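Local coordinates for protein alpha-1,3-glucanase (Paenibacillus glycanilyticus, PDB 6K0P) that hydrolyses alpha-1,3-glucan as a family 87 glycoside hydrolase, and here holds nigerose bound to its catalytic domain, at residues Gly463-Tyr468 with Val482-Pro487; Pro487-Leu492 with Pro517-Ile522. The protein carries 1 engineered substitution. All coordinates share one frame; numbering follows the deposited sequence.

Contact 1 of 2, residues Gly463-Tyr468 with Val482-Pro487; sequences GAIWIY and VDINNP. With GLC (alpha-D-glucopyranose), chain C.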
loop_
_atom_site.group_PDB
_atom_site.type_symbol
_atom_site.label_atom_id
_atom_site.label_comp_id
_atom_site.label_asym_id
_atom_site.label_seq_id
_atom_site.Cartn_x
_atom_site.Cartn_y
_atom_site.Cartn_z
ATOM N N GLY A 463 7.530 -2.744 15.702
ATOM C CA GLY A 463 6.175 -2.853 16.189
ATOM C C GLY A 463 5.164 -2.377 15.164
ATOM O O GLY A 463 5.505 -1.862 14.098
ATOM N N ALA A 464 3.886 -2.552 15.518
ATOM C CA ALA A 464 2.802 -2.112 14.641
ATOM C C ALA A 464 2.844 -0.608 14.418
ATOM O O ALA A 464 2.567 -0.128 13.308
ATOM C CB ALA A 464 1.449 -2.519 15.225
ATOM N N ILE A 465 3.161 0.156 15.465
ATOM C CA ILE A 465 3.399 1.590 15.358
ATOM C C ILE A 465 4.767 1.870 15.948
ATOM O O ILE A 465 5.054 1.470 17.088
ATOM C CB ILE A 465 2.323 2.429 16.075
ATOM C CG1 ILE A 465 0.930 2.077 15.545
ATOM C CG2 ILE A 465 2.612 3.937 15.896
ATOM C CD1 ILE A 465 -0.204 2.899 16.166
ATOM N N TRP A 466 5.611 2.536 15.171
ATOM C CA TRP A 466 6.953 2.922 15.583
ATOM C C TRP A 466 6.975 4.432 15.740
ATOM O O TRP A 466 6.724 5.165 14.776
ATOM C CB TRP A 466 7.956 2.477 14.520
ATOM C CG TRP A 466 9.414 2.718 14.809
ATOM C CD1 TRP A 466 10.043 2.718 16.027
ATOM C CD2 TRP A 466 10.431 2.956 13.835
ATOM N NE1 TRP A 466 11.387 2.952 15.861
ATOM C CE2 TRP A 466 11.652 3.099 14.522
ATOM C CE3 TRP A 466 10.423 3.066 12.439
ATOM C CZ2 TRP A 466 12.858 3.346 13.859
ATOM C CZ3 TRP A 466 11.616 3.311 11.779
ATOM C CH2 TRP A 466 12.815 3.453 12.488
ATOM N N ILE A 467 7.253 4.889 16.958
ATOM C CA ILE A 467 7.405 6.305 17.266
ATOM C C ILE A 467 8.899 6.533 17.442
ATOM O O ILE A 467 9.475 6.131 18.464
ATOM C CB ILE A 467 6.626 6.707 18.522
ATOM C CG1 ILE A 467 5.142 6.303 18.420
ATOM C CG2 ILE A 467 6.757 8.218 18.739
ATOM C CD1 ILE A 467 4.815 4.904 18.985
ATOM N N TYR A 468 9.536 7.149 16.446
ATOM C CA TYR A 468 10.992 7.241 16.370
ATOM C C TYR A 468 11.401 8.705 16.408
ATOM O O TYR A 468 11.166 9.448 15.446
ATOM C CB TYR A 468 11.499 6.599 15.078
ATOM C CG TYR A 468 13.005 6.579 14.894
ATOM C CD1 TYR A 468 13.850 6.170 15.915
ATOM C CD2 TYR A 468 13.574 6.924 13.673
ATOM C CE1 TYR A 468 15.233 6.123 15.737
ATOM C CE2 TYR A 468 14.947 6.878 13.478
ATOM C CZ TYR A 468 15.773 6.480 14.521
ATOM O OH TYR A 468 17.141 6.432 14.345
ATOM N N VAL A 482 -7.331 2.997 18.123
ATOM C CA VAL A 482 -6.551 2.069 17.311
ATOM C C VAL A 482 -6.710 0.660 17.858
ATOM O O VAL A 482 -6.569 0.434 19.065
ATOM C CB VAL A 482 -5.064 2.458 17.267
ATOM C CG1 VAL A 482 -4.283 1.439 16.415
ATOM C CG2 VAL A 482 -4.891 3.846 16.705
ATOM N N ASP A 483 -6.969 -0.286 16.969
ATOM C CA ASP A 483 -6.950 -1.700 17.307
ATOM C C ASP A 483 -5.771 -2.344 16.593
ATOM O O ASP A 483 -5.670 -2.273 15.361
ATOM C CB ASP A 483 -8.260 -2.369 16.912
ATOM C CG ASP A 483 -9.420 -1.852 17.720
ATOM O OD1 ASP A 483 -9.307 -1.850 18.958
ATOM O OD2 ASP A 483 -10.421 -1.408 17.126
ATOM N N ILE A 484 -4.889 -2.970 17.364
ATOM C CA ILE A 484 -3.684 -3.608 16.842
ATOM C C ILE A 484 -3.831 -5.098 17.110
ATOM O O ILE A 484 -3.798 -5.541 18.269
ATOM C CB ILE A 484 -2.414 -3.040 17.486
ATOM C CG1 ILE A 484 -2.237 -1.576 17.068
ATOM C CG2 ILE A 484 -1.201 -3.866 17.095
ATOM C CD1 ILE A 484 -1.187 -0.817 17.870
ATOM N N ASN A 485 -4.022 -5.873 16.052
ATOM C CA ASN A 485 -4.326 -7.292 16.179
ATOM C C ASN A 485 -3.145 -8.111 15.693
ATOM O O ASN A 485 -2.694 -7.931 14.557
ATOM C CB ASN A 485 -5.570 -7.639 15.365
ATOM C CG ASN A 485 -6.789 -6.901 15.850
ATOM O OD1 ASN A 485 -7.119 -6.945 17.038
ATOM N ND2 ASN A 485 -7.457 -6.199 14.944
ATOM N N ASN A 486 -2.656 -9.006 16.551
ATOM C CA ASN A 486 -1.610 -9.954 16.199
ATOM C C ASN A 486 -0.409 -9.289 15.523
ATOM O O ASN A 486 0.045 -9.741 14.466
ATOM C CB ASN A 486 -2.190 -11.050 15.313
ATOM C CG ASN A 486 -1.264 -12.243 15.147
ATOM O OD1 ASN A 486 -0.338 -12.449 15.934
ATOM N ND2 ASN A 486 -1.511 -13.038 14.108
ATOM N N PRO A 487 0.129 -8.207 16.093
ATOM C CA PRO A 487 1.340 -7.623 15.509
ATOM C C PRO A 487 2.465 -8.640 15.578
ATOM O O PRO A 487 2.495 -9.488 16.474
ATOM C CB PRO A 487 1.629 -6.425 16.416
ATOM C CG PRO A 487 1.100 -6.844 17.754
ATOM C CD PRO A 487 -0.141 -7.664 17.441
HETATM C C1 GLC C . 20.009 1.851 11.602
HETATM C C2 GLC C . 19.931 2.515 10.262
HETATM C C3 GLC C . 19.144 3.799 10.270
HETATM C C4 GLC C . 17.819 3.533 10.931
HETATM C C5 GLC C . 18.107 3.059 12.339
HETATM C C6 GLC C . 16.821 2.743 13.050
HETATM O O1 GLC C . 20.842 2.544 12.318
HETATM O O2 GLC C . 21.228 2.732 9.735
HETATM O O3 GLC C . 18.783 3.999 8.927
HETATM O O4 GLC C . 17.007 4.704 10.971
HETATM O O5 GLC C . 18.818 1.863 12.299
HETATM O O6 GLC C . 16.995 2.148 14.304
#

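Contact 2 of 2, residues Pro487-Leu492 with Pro517-Ile522; sequences PVYFGL and PSRYGI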
loop_
_atom_site.group_PDB
_atom_site.type_symbol
_atom_site.label_atom_id
_atom_site.label_comp_id
_atom_site.label_asym_id
_atom_site.label_seq_id
_atom_site.Cartn_x
_atom_site.Cartn_y
_atom_site.Cartn_z
ATOM N N PRO A 487 0.129 -8.207 16.093
ATOM C CA PRO A 487 1.340 -7.623 15.509
ATOM C C PRO A 487 2.465 -8.640 15.578
ATOM O O PRO A 487 2.495 -9.488 16.474
ATOM C CB PRO A 487 1.629 -6.425 16.416
ATOM C CG PRO A 487 1.100 -6.844 17.754
ATOM C CD PRO A 487 -0.141 -7.664 17.441
ATOM N N VAL A 488 3.396 -8.546 14.622
ATOM C CA VAL A 488 4.488 -9.518 14.551
ATOM C C VAL A 488 5.228 -9.601 15.881
ATOM O O VAL A 488 5.520 -10.697 16.381
ATOM C CB VAL A 488 5.433 -9.192 13.378
ATOM C CG1 VAL A 488 6.585 -10.206 13.312
ATOM C CG2 VAL A 488 4.651 -9.190 12.072
ATOM N N TYR A 489 5.519 -8.445 16.487
ATOM C CA TYR A 489 6.321 -8.378 17.703
ATOM C C TYR A 489 5.671 -7.553 18.808
ATOM O O TYR A 489 5.542 -8.032 19.943
ATOM C CB TYR A 489 7.683 -7.766 17.385
ATOM C CG TYR A 489 8.551 -8.596 16.470
ATOM C CD1 TYR A 489 8.883 -9.906 16.793
ATOM C CD2 TYR A 489 9.065 -8.058 15.293
ATOM C CE1 TYR A 489 9.696 -10.661 15.961
ATOM C CE2 TYR A 489 9.875 -8.802 14.458
ATOM C CZ TYR A 489 10.189 -10.103 14.801
ATOM O OH TYR A 489 10.999 -10.848 13.978
ATOM N N PHE A 490 5.289 -6.308 18.507
ATOM C CA PHE A 490 4.878 -5.349 19.532
ATOM C C PHE A 490 3.733 -4.493 19.015
ATOM O O PHE A 490 3.583 -4.296 17.813
ATOM C CB PHE A 490 6.009 -4.379 19.966
ATOM C CG PHE A 490 7.401 -4.947 19.848
ATOM C CD1 PHE A 490 7.874 -5.873 20.769
ATOM C CD2 PHE A 490 8.247 -4.528 18.830
ATOM C CE1 PHE A 490 9.160 -6.389 20.657
ATOM C CE2 PHE A 490 9.537 -5.039 18.713
ATOM C CZ PHE A 490 9.994 -5.969 19.634
ATOM N N GLY A 491 2.954 -3.935 19.943
ATOM C CA GLY A 491 1.934 -2.974 19.571
ATOM C C GLY A 491 2.524 -1.608 19.287
ATOM O O GLY A 491 2.441 -1.102 18.161
ATOM N N LEU A 492 3.136 -0.998 20.302
ATOM C CA LEU A 492 3.707 0.340 20.197
ATOM C C LEU A 492 5.183 0.264 20.551
ATOM O O LEU A 492 5.550 -0.348 21.559
ATOM C CB LEU A 492 2.997 1.296 21.167
ATOM C CG LEU A 492 1.473 1.314 21.077
ATOM C CD1 LEU A 492 0.838 2.120 22.222
ATOM C CD2 LEU A 492 1.052 1.873 19.719
ATOM N N PRO A 517 0.161 -9.614 20.974
ATOM C CA PRO A 517 1.509 -9.362 20.441
ATOM C C PRO A 517 2.450 -10.479 20.873
ATOM O O PRO A 517 2.412 -10.928 22.020
ATOM C CB PRO A 517 1.896 -8.028 21.090
ATOM C CG PRO A 517 1.187 -8.050 22.406
ATOM C CD PRO A 517 -0.107 -8.798 22.178
ATOM N N SER A 518 3.300 -10.935 19.950
ATOM C CA SER A 518 4.119 -12.111 20.246
ATOM C C SER A 518 5.133 -11.838 21.347
ATOM O O SER A 518 5.507 -12.759 22.087
ATOM C CB SER A 518 4.818 -12.624 18.987
ATOM O OG SER A 518 5.971 -11.859 18.680
ATOM N N ARG A 519 5.579 -10.591 21.484
ATOM C CA ARG A 519 6.568 -10.226 22.493
ATOM C C ARG A 519 5.952 -9.316 23.550
ATOM O O ARG A 519 5.678 -9.769 24.664
ATOM C CB ARG A 519 7.813 -9.599 21.863
ATOM C CG ARG A 519 8.511 -10.476 20.805
ATOM C CD ARG A 519 9.435 -11.510 21.433
ATOM N NE ARG A 519 10.597 -10.898 22.082
ATOM C CZ ARG A 519 11.546 -11.582 22.713
ATOM N NH1 ARG A 519 11.479 -12.905 22.777
ATOM N NH2 ARG A 519 12.559 -10.943 23.283
ATOM N N TYR A 520 5.719 -8.041 23.234
ATOM C CA TYR A 520 5.255 -7.075 24.223
ATOM C C TYR A 520 4.152 -6.210 23.633
ATOM O O TYR A 520 4.127 -5.945 22.428
ATOM C CB TYR A 520 6.381 -6.124 24.673
ATOM C CG TYR A 520 7.703 -6.799 24.973
ATOM C CD1 TYR A 520 7.841 -7.646 26.069
ATOM C CD2 TYR A 520 8.816 -6.576 24.174
ATOM C CE1 TYR A 520 9.046 -8.268 26.342
ATOM C CE2 TYR A 520 10.027 -7.183 24.444
ATOM C CZ TYR A 520 10.133 -8.034 25.528
ATOM O OH TYR A 520 11.337 -8.643 25.800
ATOM N N GLY A 521 3.251 -5.747 24.497
ATOM C CA GLY A 521 2.306 -4.731 24.066
ATOM C C GLY A 521 3.003 -3.438 23.695
ATOM O O GLY A 521 2.757 -2.867 22.629
ATOM N N ILE A 522 3.888 -2.965 24.570
ATOM C CA ILE A 522 4.633 -1.727 24.381
ATOM C C ILE A 522 6.106 -2.030 24.602
ATOM O O ILE A 522 6.463 -2.695 25.580
ATOM C CB ILE A 522 4.154 -0.646 25.372
ATOM C CG1 ILE A 522 2.673 -0.336 25.132
ATOM C CG2 ILE A 522 5.030 0.617 25.275
ATOM C CD1 ILE A 522 2.012 0.414 26.257
#

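Contact 1 of 2, residues Gly463-Tyr468 with Val482-Pro487
The Trp-466 indole turns its benzene-ring edge to the bound glucose, near the plane of the ring: CZ2 lies 4.1 Å from GLC C6. One face carries Tyr-468 CB, 3.5 Å above the plane and shifted toward the rim. Trp-466 CZ2 in turn sits over one face of the Tyr-468 ring, again toward its rim. The Tyr-468 ring meets the sugar obliquely, with OH 3.8 Å from GLC O4. Both side chains leave strand 465-469 with CG anti to the backbone N (chi1 -176° and -178°), which lays the two rings alongside each other at the pocket. Replaced by an alanine, Tyr-468 would keep its CB on the Trp-466 face, but losing the ring is likely to take away the surface under CZ2 and the oblique contact with the sugar. Gln-495 serves both ring and sugar: OE1 accepts from Trp-466 NE1 and NE2 bonds to the glucose. Gln-460 and Glu-529 also hydrogen-bond to the glucose.

The fold is a parallel beta-helix of the pectate lyase type, and 463-468 and 482-487 face each other across its interior. Ala-464 CB points at 482-487 and meets Ile-484 CG2 at 3.5 Å. This CG2, anti to the backbone N (chi1 -66°), makes the closest touch. Pro-487 CB lies 4.1 Å from Ala-464 CB. Ile-465 reaches in with an extended chain. Ile-465 CD1 meets Ile-484 CD1 at 4.2 Å and Val-482 CG1 at 4.3 Å. Leu-439 and Ile-415 also pack on Ile-465.

Contact 2 of 2, residues Pro487-Leu492 with Pro517-Ile522
Phe-490 and Tyr-520 lie on successive coils of the parallel beta-helix, where the chain turns matching corners at Gly-491 and Gly-521. Their rings run side by side, planes only 5° apart, and meet rim to rim, with neither over the other's face. Phe-490 CE1 is 3.5 Å from Tyr-520 CD2. Tyr-489 CB lies over the centre of one Phe-490 face, and Arg-519 CB adds a further contact at CE1.

This part is buried and tight. Pro-487 CG rests on Pro-517 CB at 3.6 Å. Leu-492 N bonds to Gly-521 O (3.0 Å), and Leu-492 CD1 reaches Ile-522 CG1 beyond it. Tyr-489 O is gripped twice, by Arg-519 N at 3.0 Å on a lone pair and by Tyr-520 N at 3.3 Å.

The other end opens toward solvent. The Tyr-489 ring and the Arg-519 chain lie alongside each other, Tyr-489 CD1 to Arg-519 CG 4.1 Å, with ring and guanidinium planes nearly perpendicular (89°). The polar ends go to other partners: Tyr-489 OH to Asp-445, Arg-519 NH2 in a salt bridge to Asp-454, which also accepts from Tyr-520 OH. Exposed Ser-518 still holds on: with chi1 at 80° Ser-518 OG sits between backbone N and carbonyl carbon and donates to Val-488 O at 2.6 Å.

How the contacts relate
Both segments of contact 1 come early, and contact 2 takes over at Pro-487, which ends one and starts the other. Their centres are 7 Å apart, on the same beta-helix. Contact 1 joins two walls across the interior. Contact 2 joins one coil to the next. Strands 465-469, 490-496 and 520-524 stack in parallel, in that order, so 463-468, 487-492 and 517-522 lie on three neighbouring strands; the last two turn corners. Ala-464 N lies 2.9 Å from Phe-490 O, a probable hydrogen bond, and Ile-465 N probably bonds to Gly-491 O as well. This joins the strand that brings Trp-466 and Tyr-468 to the glucose with the coils stacked beyond it.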